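Local structure of salmonella typhimurium DB7155 bacteriophage DET7 tailspike (Bacteriophage, 2V5I) at residues I44-T49 with A67-D72; Y19-S24 with V33-D38; V222-G227 with S250-E255; I202-L207 with V230-N235; S256-Y261 with D288-G293. The protein binds and hydrolyses the O-antigen of Salmonella as the trimeric receptor-binding tailspike of the phage, probably as the first step of host recognition. All coordinates share one frame; numbering follows the deposited sequence. Where two conformers were deposited one is given.

Interaction 1. Residues I44-T49 with A67-D72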
# COMPACT_ATOMS: atom_id res chain seq x y z
N ILE A 44 -33.60 -28.05 5.72
CA ILE A 44 -33.82 -28.41 7.10
C ILE A 44 -32.48 -28.77 7.71
O ILE A 44 -31.57 -29.18 6.99
CB ILE A 44 -34.82 -29.57 7.25
CG1 ILE A 44 -34.39 -30.82 6.48
CG2 ILE A 44 -36.20 -29.14 6.80
CD1 ILE A 44 -35.09 -32.11 7.04
N ASN A 45 -32.33 -28.53 9.01
CA ASN A 45 -31.12 -28.92 9.69
C ASN A 45 -30.90 -30.43 9.53
O ASN A 45 -31.86 -31.21 9.60
CB ASN A 45 -31.13 -28.58 11.17
CG ASN A 45 -31.01 -27.10 11.45
OD1 ASN A 45 -30.63 -26.28 10.60
ND2 ASN A 45 -31.34 -26.73 12.69
N TYR A 46 -29.63 -30.83 9.44
CA TYR A 46 -29.25 -32.21 9.28
C TYR A 46 -28.19 -32.56 10.29
O TYR A 46 -27.13 -31.96 10.32
CB TYR A 46 -28.70 -32.49 7.90
CG TYR A 46 -28.45 -33.96 7.63
CD1 TYR A 46 -29.51 -34.84 7.41
CD2 TYR A 46 -27.17 -34.49 7.63
CE1 TYR A 46 -29.31 -36.17 7.11
CE2 TYR A 46 -26.95 -35.83 7.36
CZ TYR A 46 -28.04 -36.67 7.13
OH TYR A 46 -27.84 -38.00 6.79
N ASN A 47 -28.56 -33.49 11.18
CA ASN A 47 -27.68 -33.96 12.23
C ASN A 47 -26.89 -35.18 11.75
O ASN A 47 -27.49 -36.24 11.47
CB ASN A 47 -28.57 -34.29 13.46
CG ASN A 47 -29.37 -33.03 13.93
OD1 ASN A 47 -28.86 -32.27 14.73
ND2 ASN A 47 -30.60 -32.79 13.35
N PHE A 48 -25.58 -35.01 11.54
CA PHE A 48 -24.74 -36.08 10.96
C PHE A 48 -23.95 -36.83 12.03
O PHE A 48 -23.73 -36.33 13.12
CB PHE A 48 -23.82 -35.53 9.84
CG PHE A 48 -22.74 -34.59 10.32
CD1 PHE A 48 -22.97 -33.23 10.44
CD2 PHE A 48 -21.48 -35.08 10.69
CE1 PHE A 48 -21.98 -32.39 10.89
CE2 PHE A 48 -20.50 -34.24 11.13
CZ PHE A 48 -20.75 -32.88 11.28
N THR A 49 -23.52 -38.04 11.70
CA THR A 49 -22.63 -38.81 12.58
C THR A 49 -21.19 -38.71 12.13
O THR A 49 -20.92 -38.49 10.94
CB THR A 49 -23.04 -40.27 12.57
OG1 THR A 49 -23.05 -40.77 11.24
CG2 THR A 49 -24.46 -40.38 13.13
N ALA A 67 -29.92 -24.03 5.92
CA ALA A 67 -30.01 -24.72 7.21
C ALA A 67 -28.62 -25.25 7.55
O ALA A 67 -27.67 -25.02 6.77
CB ALA A 67 -31.03 -25.83 7.18
N LYS A 68 -28.47 -25.91 8.70
CA LYS A 68 -27.16 -26.27 9.26
C LYS A 68 -26.88 -27.75 9.18
O LYS A 68 -27.81 -28.55 9.26
CB LYS A 68 -27.09 -25.88 10.71
CG LYS A 68 -27.42 -24.44 11.02
CD LYS A 68 -27.38 -24.19 12.53
CE LYS A 68 -27.59 -22.74 12.90
NZ LYS A 68 -27.26 -22.50 14.35
N PHE A 69 -25.58 -28.08 9.12
CA PHE A 69 -25.08 -29.43 9.33
C PHE A 69 -24.50 -29.48 10.76
O PHE A 69 -23.55 -28.77 11.07
CB PHE A 69 -23.96 -29.82 8.36
CG PHE A 69 -24.39 -29.92 6.93
CD1 PHE A 69 -25.38 -30.83 6.54
CD2 PHE A 69 -23.73 -29.21 5.94
CE1 PHE A 69 -25.77 -30.93 5.18
CE2 PHE A 69 -24.15 -29.30 4.58
CZ PHE A 69 -25.15 -30.15 4.21
N ILE A 70 -25.12 -30.30 11.61
CA ILE A 70 -24.79 -30.37 13.01
C ILE A 70 -24.23 -31.75 13.36
O ILE A 70 -24.87 -32.78 13.12
CB ILE A 70 -26.05 -30.07 13.88
CG1 ILE A 70 -26.70 -28.72 13.47
CG2 ILE A 70 -25.71 -30.11 15.35
CD1 ILE A 70 -28.07 -28.50 14.00
N GLY A 71 -23.08 -31.77 14.01
CA GLY A 71 -22.49 -33.03 14.43
C GLY A 71 -21.10 -32.84 14.98
O GLY A 71 -20.49 -31.79 14.76
N ASP A 72 -20.59 -33.86 15.68
CA ASP A 72 -19.22 -33.88 16.14
C ASP A 72 -18.48 -34.75 15.15
O ASP A 72 -18.95 -35.84 14.82
CB ASP A 72 -19.07 -34.47 17.53
CG ASP A 72 -19.63 -33.60 18.61
OD1 ASP A 72 -19.76 -32.38 18.42
OD2 ASP A 72 -20.00 -34.16 19.71
O HOH W 1 -22.20 -36.30 15.51
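Phe48 and Gly71 make the tight part of this contact. The CA of Gly71 lies over one face of the Phe48 ring, 3.8 Å from its centroid, a CH-pi contact; a side chain at Gly71 would run into Phe48 O, so glycine suits the place. At the ring's edge lies the carbonyl carbon of Phe69. Phe48 CG sits between its own N and carbonyl carbon (chi1 68°), which turns the ring across to the other strand. Beside it the two short strands pair in parallel: Tyr46 N bonds Lys68 O, and Tyr46 O receives Ile70 N at 2.9 Å.

The side carrying Asn47 and Ile70 is looser and more exposed. Asn47 OD1 merely rests 3.7 Å from Ile70 CB, while Asn45 takes the N-H of Lys68 on OD1 (2.9 Å, 161°), adding a side-chain bond next to the backbone pairing. Leu75 of strand 73-78 and Met91 of strand 85-92 pack against Phe48 and Phe69, and strand 85-92 hydrogen-bonds to the backbone of Phe69 and Gly71.

Interaction 2. Residues Y19-S24 with V33-D38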
# COMPACT_ATOMS: atom_id res chain seq x y z
N TYR A 19 -33.96 -28.21 -12.44
CA TYR A 19 -33.95 -29.37 -11.57
C TYR A 19 -33.28 -29.07 -10.23
O TYR A 19 -32.17 -28.56 -10.18
CB TYR A 19 -33.25 -30.55 -12.25
CG TYR A 19 -34.07 -31.25 -13.33
CD1 TYR A 19 -34.46 -30.61 -14.50
CD2 TYR A 19 -34.45 -32.57 -13.16
CE1 TYR A 19 -35.23 -31.28 -15.48
CE2 TYR A 19 -35.21 -33.23 -14.12
CZ TYR A 19 -35.58 -32.60 -15.28
OH TYR A 19 -36.33 -33.34 -16.21
N SER A 20 -33.97 -29.39 -9.13
CA SER A 20 -33.39 -29.32 -7.81
C SER A 20 -34.15 -30.27 -6.91
O SER A 20 -35.33 -30.43 -7.06
CB SER A 20 -33.57 -27.93 -7.26
OG SER A 20 -33.02 -27.83 -5.94
N VAL A 21 -33.43 -30.96 -6.05
CA VAL A 21 -34.05 -31.74 -4.99
C VAL A 21 -33.81 -31.06 -3.65
O VAL A 21 -32.85 -30.29 -3.47
CB VAL A 21 -33.56 -33.21 -4.97
CG1 VAL A 21 -33.73 -33.87 -6.31
CG2 VAL A 21 -32.15 -33.32 -4.48
N LYS A 22 -34.64 -31.38 -2.66
CA LYS A 22 -34.51 -30.77 -1.34
C LYS A 22 -34.42 -31.82 -0.24
O LYS A 22 -35.09 -32.84 -0.28
CB LYS A 22 -35.66 -29.76 -1.11
CG LYS A 22 -37.01 -30.39 -0.92
CD LYS A 22 -38.15 -29.38 -0.93
CE LYS A 22 -38.69 -29.10 -2.30
NZ LYS A 22 -39.17 -30.35 -3.06
N LEU A 23 -33.57 -31.57 0.75
CA LEU A 23 -33.21 -32.59 1.74
C LEU A 23 -34.46 -33.08 2.52
O LEU A 23 -34.54 -34.24 2.85
CB LEU A 23 -32.17 -32.04 2.71
CG LEU A 23 -31.71 -32.97 3.84
CD1 LEU A 23 -31.17 -34.29 3.31
CD2 LEU A 23 -30.70 -32.28 4.77
N SER A 24 -35.41 -32.20 2.73
CA SER A 24 -36.63 -32.54 3.51
C SER A 24 -37.50 -33.61 2.87
O SER A 24 -38.36 -34.19 3.55
CB SER A 24 -37.46 -31.29 3.76
OG SER A 24 -38.01 -30.76 2.55
N VAL A 33 -28.67 -36.77 -2.31
CA VAL A 33 -27.57 -36.61 -3.29
C VAL A 33 -27.69 -37.60 -4.43
O VAL A 33 -27.45 -37.26 -5.58
CB VAL A 33 -26.18 -36.69 -2.62
CG1 VAL A 33 -25.03 -36.77 -3.64
CG2 VAL A 33 -25.99 -35.44 -1.78
N THR A 34 -28.07 -38.82 -4.14
CA THR A 34 -28.27 -39.87 -5.16
C THR A 34 -29.30 -39.42 -6.20
O THR A 34 -29.10 -39.60 -7.42
CB THR A 34 -28.66 -41.20 -4.51
OG1 THR A 34 -27.55 -41.68 -3.75
CG2 THR A 34 -29.00 -42.26 -5.55
N ASP A 35 -30.36 -38.79 -5.72
CA ASP A 35 -31.45 -38.31 -6.61
C ASP A 35 -31.18 -36.96 -7.32
O ASP A 35 -31.86 -36.62 -8.30
CB ASP A 35 -32.74 -38.25 -5.78
CG ASP A 35 -34.01 -38.55 -6.60
OD1 ASP A 35 -33.92 -39.23 -7.65
OD2 ASP A 35 -35.11 -38.11 -6.13
N ALA A 36 -30.19 -36.22 -6.87
CA ALA A 36 -29.86 -34.92 -7.43
C ALA A 36 -29.28 -35.03 -8.83
O ALA A 36 -28.60 -36.02 -9.16
CB ALA A 36 -28.88 -34.20 -6.51
N VAL A 37 -29.58 -34.01 -9.64
CA VAL A 37 -29.17 -33.88 -11.02
C VAL A 37 -28.40 -32.56 -11.26
O VAL A 37 -27.38 -32.56 -11.97
CB VAL A 37 -30.40 -33.92 -12.00
CG1 VAL A 37 -29.91 -33.84 -13.44
CG2 VAL A 37 -31.22 -35.17 -11.77
N ASP A 38 -28.88 -31.47 -10.66
CA ASP A 38 -28.37 -30.10 -10.90
C ASP A 38 -28.28 -29.39 -9.55
O ASP A 38 -27.18 -29.21 -9.02
CB ASP A 38 -29.29 -29.39 -11.90
CG ASP A 38 -28.85 -27.93 -12.22
OD1 ASP A 38 -27.81 -27.45 -11.68
OD2 ASP A 38 -29.59 -27.25 -12.98
O HOH W 2 -31.70 -28.18 -14.47
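Val21, on strand 20-22, and Tyr19 just before it receive the end of helix 29-35 and the turn that follows it. Asp35, the last helical residue here, offers its backbone: Asp35 O lies 3.9 Å from Val21 CG1, while its carboxylate is hydrogen-bonded to Tyr26. Ala36 is the first residue to leave helical geometry, and its N still bonds Val33 O. Its CB meets the other branch of the valine, 3.9 Å from Val21 CG2, so the forked side chain straddles the helix end, one methyl on the carbonyl and one on the alanine. A small residue suits this buried place, where the chain passes close above the strand. Val37, more exposed, only brushes the ring of Tyr19, CG2 to CD2 at 4.4 Å. Asp38 turns back in: its CB approaches Tyr19 O at 3.5 Å, and with CG anti to its own N (chi1 180°) the carboxylate runs past Tyr19 O toward the water that joins it to Tyr19 N. The water donates to Asp38 OD2 at 2.7 Å. Both carboxylate oxygens also have charged partners, Lys18 of the same chain and Lys66 of the third subunit, which would probably keep Asp38 ionised. Tyr19 also meets Phe17 of the second subunit edge-to-face. Strand 20-22, helix 29-35 and strand 39-42, parallel to the first, form a beta-alpha-beta unit at the subunit interface.

Interaction 3. Residues V222-G227 with S250-E255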
# COMPACT_ATOMS: atom_id res chain seq x y z
N VAL A 222 -12.49 -15.35 9.46
CA VAL A 222 -12.57 -16.44 10.42
C VAL A 222 -12.20 -15.96 11.83
O VAL A 222 -11.44 -15.05 11.98
CB VAL A 222 -11.71 -17.63 9.99
CG1 VAL A 222 -12.16 -18.17 8.62
CG2 VAL A 222 -10.26 -17.31 9.94
N HIS A 223 -12.84 -16.58 12.84
CA HIS A 223 -12.72 -16.19 14.26
C HIS A 223 -12.38 -17.41 15.16
O HIS A 223 -12.88 -18.54 14.92
CB HIS A 223 -14.04 -15.64 14.80
CG HIS A 223 -14.46 -14.31 14.26
ND1 HIS A 223 -15.53 -13.63 14.81
CD2 HIS A 223 -13.96 -13.51 13.27
CE1 HIS A 223 -15.68 -12.47 14.17
NE2 HIS A 223 -14.73 -12.36 13.25
N TYR A 224 -11.53 -17.16 16.16
CA TYR A 224 -11.19 -18.16 17.18
C TYR A 224 -10.58 -19.42 16.52
O TYR A 224 -9.73 -19.28 15.62
CB TYR A 224 -12.43 -18.44 18.09
CG TYR A 224 -12.82 -17.24 18.91
CD1 TYR A 224 -12.01 -16.78 19.89
CD2 TYR A 224 -14.04 -16.55 18.69
CE1 TYR A 224 -12.36 -15.64 20.67
CE2 TYR A 224 -14.39 -15.45 19.44
CZ TYR A 224 -13.56 -14.99 20.39
OH TYR A 224 -13.88 -13.86 21.13
N GLY A 225 -10.94 -20.62 16.97
CA GLY A 225 -10.27 -21.85 16.56
C GLY A 225 -9.08 -22.10 17.50
O GLY A 225 -8.42 -21.18 18.00
N SER A 226 -8.80 -23.36 17.76
CA SER A 226 -7.67 -23.70 18.62
C SER A 226 -6.36 -23.72 17.82
O SER A 226 -5.25 -23.74 18.43
CB SER A 226 -7.84 -25.09 19.17
OG SER A 226 -9.00 -25.24 19.96
N GLY A 227 -6.48 -23.85 16.51
CA GLY A 227 -5.35 -23.86 15.57
C GLY A 227 -5.32 -22.61 14.73
O GLY A 227 -5.60 -21.48 15.23
N SER A 250 -8.32 -12.94 9.79
CA SER A 250 -8.43 -13.82 10.95
C SER A 250 -8.36 -13.03 12.22
O SER A 250 -7.51 -12.19 12.37
CB SER A 250 -7.29 -14.86 10.97
OG SER A 250 -7.12 -15.52 12.24
N TRP A 251 -9.27 -13.33 13.15
CA TRP A 251 -9.31 -12.68 14.48
C TRP A 251 -9.28 -13.75 15.61
O TRP A 251 -10.04 -14.76 15.58
CB TRP A 251 -10.57 -11.87 14.64
CG TRP A 251 -10.76 -11.15 15.98
CD1 TRP A 251 -10.02 -10.14 16.51
CD2 TRP A 251 -11.83 -11.40 16.88
NE1 TRP A 251 -10.57 -9.74 17.72
CE2 TRP A 251 -11.70 -10.48 17.94
CE3 TRP A 251 -12.92 -12.26 16.85
CZ2 TRP A 251 -12.62 -10.45 19.00
CZ3 TRP A 251 -13.83 -12.23 17.90
CH2 TRP A 251 -13.68 -11.29 18.95
N ARG A 252 -8.40 -13.53 16.57
CA ARG A 252 -8.23 -14.36 17.78
C ARG A 252 -8.01 -15.86 17.50
O ARG A 252 -8.49 -16.73 18.21
CB ARG A 252 -9.41 -14.14 18.73
CG ARG A 252 -9.38 -12.79 19.44
CD ARG A 252 -10.50 -12.64 20.45
NE ARG A 252 -10.38 -11.33 21.13
CZ ARG A 252 -11.23 -10.89 22.05
NH1 ARG A 252 -12.25 -11.63 22.41
NH2 ARG A 252 -11.06 -9.69 22.60
N ALA A 253 -7.18 -16.15 16.51
CA ALA A 253 -6.74 -17.54 16.26
C ALA A 253 -6.01 -18.05 17.48
O ALA A 253 -5.16 -17.39 18.06
CB ALA A 253 -5.81 -17.60 15.05
N GLY A 254 -6.37 -19.26 17.89
CA GLY A 254 -5.66 -19.95 19.00
C GLY A 254 -4.24 -20.27 18.66
O GLY A 254 -3.41 -20.40 19.60
N GLU A 255 -3.91 -20.43 17.36
CA GLU A 255 -2.53 -20.55 16.91
C GLU A 255 -2.18 -19.29 16.10
O GLU A 255 -2.08 -18.21 16.70
CB GLU A 255 -2.21 -21.90 16.20
CG GLU A 255 -0.70 -22.22 16.15
CD GLU A 255 -0.31 -23.25 15.02
OE1 GLU A 255 -1.19 -23.70 14.24
OE2 GLU A 255 0.89 -23.54 14.87
O HOH W 3 -9.11 -17.06 13.55
O HOH W 4 -2.79 -23.40 19.40
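Tyr224 reaches along the 250-255 segment, and its ring touches both Trp251 and Arg252. From CB the ring leads out with CG anti to the carbonyl carbon (chi1 -66°). CD1 rests by Arg252 CB, and CE1 comes to 3.5 Å from Arg252 CD; on the ring's other side, CE2 meets Trp251 CZ3 obliquely at 3.6 Å. At the tip, OH accepts a hydrogen bond from Arg252 NH1 (3.0 Å) and lies 3.4 Å from Trp251 CH2. The extended arginine suits this place, its methylenes running alongside the ring and its guanidinium meeting the hydroxyl. Trp251 also turns its edge to the face of His223, CE3 standing 3.5 Å above the imidazole plane, so three aromatic rings cluster.

Trp251 N bonds Val222 O and Tyr224 N bonds Trp251 O. Gly254, whose N bonds Gly225 O at 2.8 Å, is too near that oxygen and Ser226 CA for a side chain. Such parallel pairing, with neighbouring rungs' side chains touching, characterises the right-handed beta-helix of P22-like tailspikes.

Interaction 4. Residues I202-L207 with V230-N235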
# COMPACT_ATOMS: atom_id res chain seq x y z
N ILE A 202 -9.76 -23.36 7.99
CA ILE A 202 -9.74 -23.79 6.60
C ILE A 202 -8.38 -24.41 6.32
O ILE A 202 -7.38 -23.77 6.55
CB ILE A 202 -9.97 -22.60 5.64
CG1 ILE A 202 -11.29 -21.85 6.03
CG2 ILE A 202 -9.99 -23.08 4.19
CD1 ILE A 202 -11.47 -20.45 5.46
N THR A 203 -8.37 -25.65 5.81
CA THR A 203 -7.13 -26.38 5.59
C THR A 203 -7.14 -27.04 4.21
O THR A 203 -8.12 -27.64 3.82
CB THR A 203 -7.03 -27.54 6.64
OG1 THR A 203 -7.04 -27.01 7.95
CG2 THR A 203 -5.77 -28.38 6.41
N PHE A 204 -6.07 -26.83 3.46
CA PHE A 204 -5.81 -27.60 2.25
C PHE A 204 -4.65 -28.53 2.54
O PHE A 204 -3.51 -28.08 2.67
CB PHE A 204 -5.44 -26.61 1.11
CG PHE A 204 -6.57 -25.77 0.66
CD1 PHE A 204 -7.57 -26.29 -0.10
CD2 PHE A 204 -6.69 -24.42 1.08
CE1 PHE A 204 -8.67 -25.46 -0.53
CE2 PHE A 204 -7.76 -23.65 0.63
CZ PHE A 204 -8.74 -24.18 -0.11
N GLU A 205 -4.96 -29.84 2.60
CA GLU A 205 -4.01 -30.87 2.97
C GLU A 205 -3.74 -31.73 1.72
O GLU A 205 -4.65 -32.38 1.20
CB GLU A 205 -4.66 -31.72 4.06
CG GLU A 205 -3.79 -32.87 4.51
CD GLU A 205 -4.09 -34.17 3.72
OE1 GLU A 205 -5.19 -34.79 3.87
OE2 GLU A 205 -3.21 -34.61 2.95
N ASN A 206 -2.51 -31.63 1.19
CA ASN A 206 -2.09 -32.39 0.03
C ASN A 206 -0.84 -33.25 0.29
O ASN A 206 0.12 -33.24 -0.48
CB ASN A 206 -1.87 -31.42 -1.16
CG ASN A 206 -3.15 -30.80 -1.63
OD1 ASN A 206 -3.59 -29.79 -1.07
ND2 ASN A 206 -3.77 -31.39 -2.62
N LEU A 207 -0.86 -33.98 1.39
CA LEU A 207 0.32 -34.75 1.82
C LEU A 207 0.66 -35.89 0.85
O LEU A 207 1.84 -36.28 0.76
CB LEU A 207 0.08 -35.32 3.23
CG LEU A 207 0.05 -34.27 4.36
CD1 LEU A 207 -0.32 -34.89 5.68
CD2 LEU A 207 1.40 -33.60 4.48
N VAL A 230 -6.20 -20.19 8.53
CA VAL A 230 -6.01 -20.86 7.25
C VAL A 230 -4.67 -21.56 7.26
O VAL A 230 -3.66 -20.99 7.66
CB VAL A 230 -6.01 -19.84 6.03
CG1 VAL A 230 -5.85 -20.57 4.69
CG2 VAL A 230 -7.27 -19.00 6.01
N GLN A 231 -4.64 -22.81 6.82
CA GLN A 231 -3.38 -23.52 6.76
C GLN A 231 -3.24 -24.39 5.53
O GLN A 231 -4.21 -24.89 5.01
CB GLN A 231 -3.16 -24.37 8.00
CG GLN A 231 -4.11 -25.45 8.19
CD GLN A 231 -4.09 -26.03 9.66
OE1 GLN A 231 -3.31 -25.61 10.52
NE2 GLN A 231 -4.93 -27.01 9.92
N PHE A 232 -1.98 -24.48 5.03
CA PHE A 232 -1.64 -25.31 3.86
C PHE A 232 -0.63 -26.37 4.22
O PHE A 232 0.28 -26.08 4.98
CB PHE A 232 -1.00 -24.37 2.77
CG PHE A 232 -1.94 -23.37 2.22
CD1 PHE A 232 -2.12 -22.14 2.88
CD2 PHE A 232 -2.65 -23.63 1.10
CE1 PHE A 232 -3.01 -21.21 2.40
CE2 PHE A 232 -3.58 -22.65 0.58
CZ PHE A 232 -3.70 -21.45 1.28
N LEU A 233 -0.78 -27.55 3.61
CA LEU A 233 0.17 -28.67 3.74
C LEU A 233 0.50 -29.20 2.34
O LEU A 233 -0.38 -29.59 1.60
CB LEU A 233 -0.38 -29.83 4.60
CG LEU A 233 -0.69 -29.54 6.05
CD1 LEU A 233 -2.07 -28.98 6.22
CD2 LEU A 233 -0.57 -30.82 6.84
N ARG A 234 1.78 -29.15 1.97
CA ARG A 234 2.28 -29.64 0.68
C ARG A 234 1.52 -29.06 -0.54
O ARG A 234 1.11 -29.78 -1.42
CB ARG A 234 2.27 -31.16 0.69
CG ARG A 234 3.14 -31.81 -0.39
CD ARG A 234 3.43 -33.27 -0.10
NE ARG A 234 4.00 -34.01 -1.24
CZ ARG A 234 3.31 -34.50 -2.26
NH1 ARG A 234 1.99 -34.33 -2.35
NH2 ARG A 234 3.94 -35.16 -3.25
N ASN A 235 1.36 -27.74 -0.52
CA ASN A 235 0.89 -26.95 -1.67
C ASN A 235 2.08 -26.23 -2.30
O ASN A 235 2.95 -25.72 -1.60
CB ASN A 235 -0.19 -25.97 -1.23
CG ASN A 235 -1.55 -26.62 -1.16
OD1 ASN A 235 -2.51 -26.22 -1.87
ND2 ASN A 235 -1.69 -27.65 -0.35
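Thr203 and Gln231 meet by side chains as well as backbone: Gln231 NE2 donates to Thr203 OG1 at 2.9 Å. Gln231 CG lies between its own N and carbonyl carbon (chi1 64°), and from there the extended chain carries the amide across to the threonine hydroxyl.

Backbone bonds alternate, Gln231 N to Ile202 O, Phe204 N to Gln231 O, Leu233 N to Phe204 O and Asn206 N to Leu233 O. This is the in-register parallel pairing of adjacent rungs in a right-handed beta-helix, with like residues side by side: Phe204 next to Phe232, and Ile202 beside Val230, face the core lined by Val217 and Val245.

The two phenyl rings are nearly parallel (22°) but slid apart, CD2 of Phe204 touching CE2 of Phe232 at 3.6 Å. On the other face Thr203 CG2 packs on Leu233 CD1 (3.8 Å), and, past the strand, Leu207 CD2 comes to Leu233 CD2.

Among the polar groups there, Asn235 ND2 bonds both Asn206 OD1 (3.0 Å) and Leu233 O, and Asn206 N approaches that carbonyl from the opposite face. Asn206 ND2 bonds Cys183 O. Arg234 NH1 reaches Asn206 O in the guanidinium plane (2.9 Å, 162°), with Trp211 its cation-pi partner.

Interaction 5. Residues S256-Y261 with D288-G293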
# COMPACT_ATOMS: atom_id res chain seq x y z
N SER A 256 -2.13 -19.37 14.78
CA SER A 256 -1.73 -18.27 13.94
C SER A 256 -2.84 -17.94 12.97
O SER A 256 -3.71 -18.77 12.63
CB SER A 256 -0.48 -18.60 13.16
OG SER A 256 0.63 -18.76 14.08
N GLY A 257 -2.83 -16.71 12.46
CA GLY A 257 -3.89 -16.33 11.50
C GLY A 257 -3.79 -17.23 10.25
O GLY A 257 -4.78 -17.79 9.79
N PHE A 258 -2.60 -17.21 9.66
CA PHE A 258 -2.33 -17.86 8.43
C PHE A 258 -1.00 -18.60 8.51
O PHE A 258 -0.02 -18.03 8.96
CB PHE A 258 -2.20 -16.78 7.33
CG PHE A 258 -3.41 -15.88 7.23
CD1 PHE A 258 -4.55 -16.27 6.56
CD2 PHE A 258 -3.46 -14.64 7.94
CE1 PHE A 258 -5.69 -15.45 6.52
CE2 PHE A 258 -4.61 -13.81 7.88
CZ PHE A 258 -5.72 -14.23 7.22
N LYS A 259 -1.03 -19.86 8.10
CA LYS A 259 0.12 -20.77 8.36
C LYS A 259 0.46 -21.66 7.18
O LYS A 259 -0.41 -22.33 6.64
CB LYS A 259 -0.19 -21.63 9.59
CG LYS A 259 0.87 -22.67 10.02
CD LYS A 259 0.28 -23.65 11.01
CE LYS A 259 1.27 -24.68 11.47
NZ LYS A 259 0.61 -25.49 12.58
N THR A 260 1.75 -21.63 6.82
CA THR A 260 2.32 -22.67 5.98
C THR A 260 2.98 -23.71 6.89
O THR A 260 3.90 -23.39 7.63
CB THR A 260 3.37 -22.06 5.00
OG1 THR A 260 4.35 -21.31 5.69
CG2 THR A 260 2.70 -21.13 4.01
N TYR A 261 2.51 -24.96 6.80
CA TYR A 261 3.05 -25.96 7.74
C TYR A 261 4.52 -26.14 7.57
O TYR A 261 5.07 -26.04 6.44
CB TYR A 261 2.42 -27.35 7.53
CG TYR A 261 1.45 -27.74 8.57
CD1 TYR A 261 0.19 -27.17 8.56
CD2 TYR A 261 1.76 -28.68 9.51
CE1 TYR A 261 -0.74 -27.53 9.48
CE2 TYR A 261 0.81 -29.06 10.47
CZ TYR A 261 -0.42 -28.47 10.44
OH TYR A 261 -1.42 -28.80 11.35
N ASP A 288 1.15 -16.32 15.89
CA ASP A 288 1.68 -15.40 14.87
C ASP A 288 0.53 -14.83 14.03
O ASP A 288 -0.49 -15.51 13.86
CB ASP A 288 2.66 -16.10 13.94
CG ASP A 288 3.93 -16.57 14.63
OD1 ASP A 288 4.08 -16.43 15.87
OD2 ASP A 288 4.81 -17.02 13.83
N GLY A 289 0.72 -13.66 13.42
CA GLY A 289 -0.26 -13.17 12.47
C GLY A 289 -0.16 -14.07 11.21
O GLY A 289 -1.11 -14.72 10.79
N PHE A 290 1.01 -13.98 10.56
CA PHE A 290 1.33 -14.87 9.43
C PHE A 290 2.58 -15.68 9.81
O PHE A 290 3.61 -15.08 10.15
CB PHE A 290 1.65 -14.02 8.19
CG PHE A 290 0.48 -13.26 7.64
CD1 PHE A 290 0.02 -12.09 8.29
CD2 PHE A 290 -0.17 -13.64 6.50
CE1 PHE A 290 -1.05 -11.40 7.78
CE2 PHE A 290 -1.28 -12.91 5.99
CZ PHE A 290 -1.70 -11.82 6.67
N ASP A 291 2.46 -17.02 9.80
CA ASP A 291 3.57 -17.95 10.10
C ASP A 291 3.93 -18.66 8.81
O ASP A 291 3.32 -19.65 8.47
CB ASP A 291 3.11 -18.99 11.14
CG ASP A 291 4.18 -20.04 11.48
OD1 ASP A 291 5.33 -19.94 11.00
OD2 ASP A 291 3.81 -20.98 12.21
N LEU A 292 4.92 -18.10 8.10
CA LEU A 292 5.25 -18.50 6.74
C LEU A 292 6.55 -19.29 6.53
O LEU A 292 7.02 -19.45 5.41
CB LEU A 292 5.19 -17.30 5.78
CG LEU A 292 3.93 -16.41 5.90
CD1 LEU A 292 3.99 -15.28 4.90
CD2 LEU A 292 2.68 -17.21 5.74
N GLY A 293 7.10 -19.77 7.62
CA GLY A 293 8.30 -20.57 7.56
C GLY A 293 8.08 -21.95 7.00
O GLY A 293 6.97 -22.43 6.95
O HOH W 5 1.95 -21.06 13.90
O HOH W 6 6.76 -21.77 3.81
O HOH W 7 5.78 -24.44 4.45
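Phe258 and Phe290 form an offset stack, centroids 4.7 Å apart and planes at 23°. CD2 of Phe258 lies over one face of the Phe290 ring, near its rim, and 3.4 Å from Phe290 CE2. Both phenylalanines have CG anti to the carbonyl carbon, which points the rings the same way. Large flat residues suit such a place, because each ring can lie upon the next rung's. The methylene CE of Lys259 lies over one face of the Tyr261 ring.

On the other sheet face Lys259 and Asp291 run side by side, with Lys259 CG 4.0 Å from Asp291 OD2, yet their polar ends bind Glu255 and Gln262 respectively. Ahead of the strands, Ser256 OG takes the N-H of Asp288 at 3.1 Å and shares a water with Asp291 OD2. Gly257, whose N bonds Asp288 O, lets the backbones come close; a side chain there would run into Gly289 O. Asp291 N gives a nearly straight bond to Phe258 O (2.8 Å, 172°), and Thr260 N returns one to Asp291 O.

Strand 230-233 pairs with the other edge of 258-260, its Val230 packing on Phe258, while Ile327 and Val329 of strand 323-330 lie against Phe290.

Overall arrangement
Along the chain interaction 2 comes first, then interaction 1; interactions 4 and 3 interleave, and interaction 5 follows. Interactions 1 and 2 lie together near the N-terminal end, centres 17 Å apart, Leu23 packing on Tyr46. The other three group nearer the middle: interactions 4 and 5 are 12 Å apart and share neighbouring strands 230-233 and 258-260, and interaction 3 is 11 Å from interaction 5, with Ser250 against Gly257. Interaction 3 touches 4 through Val222 and Ile202. Interactions 1 and 3 stand 23 Å apart. Interactions 1, 3, 4 and 5 join neighbouring strands of a long parallel beta-helix and interaction 2 lies near its N-terminal end; interactions 2 and 3 also face the second subunit.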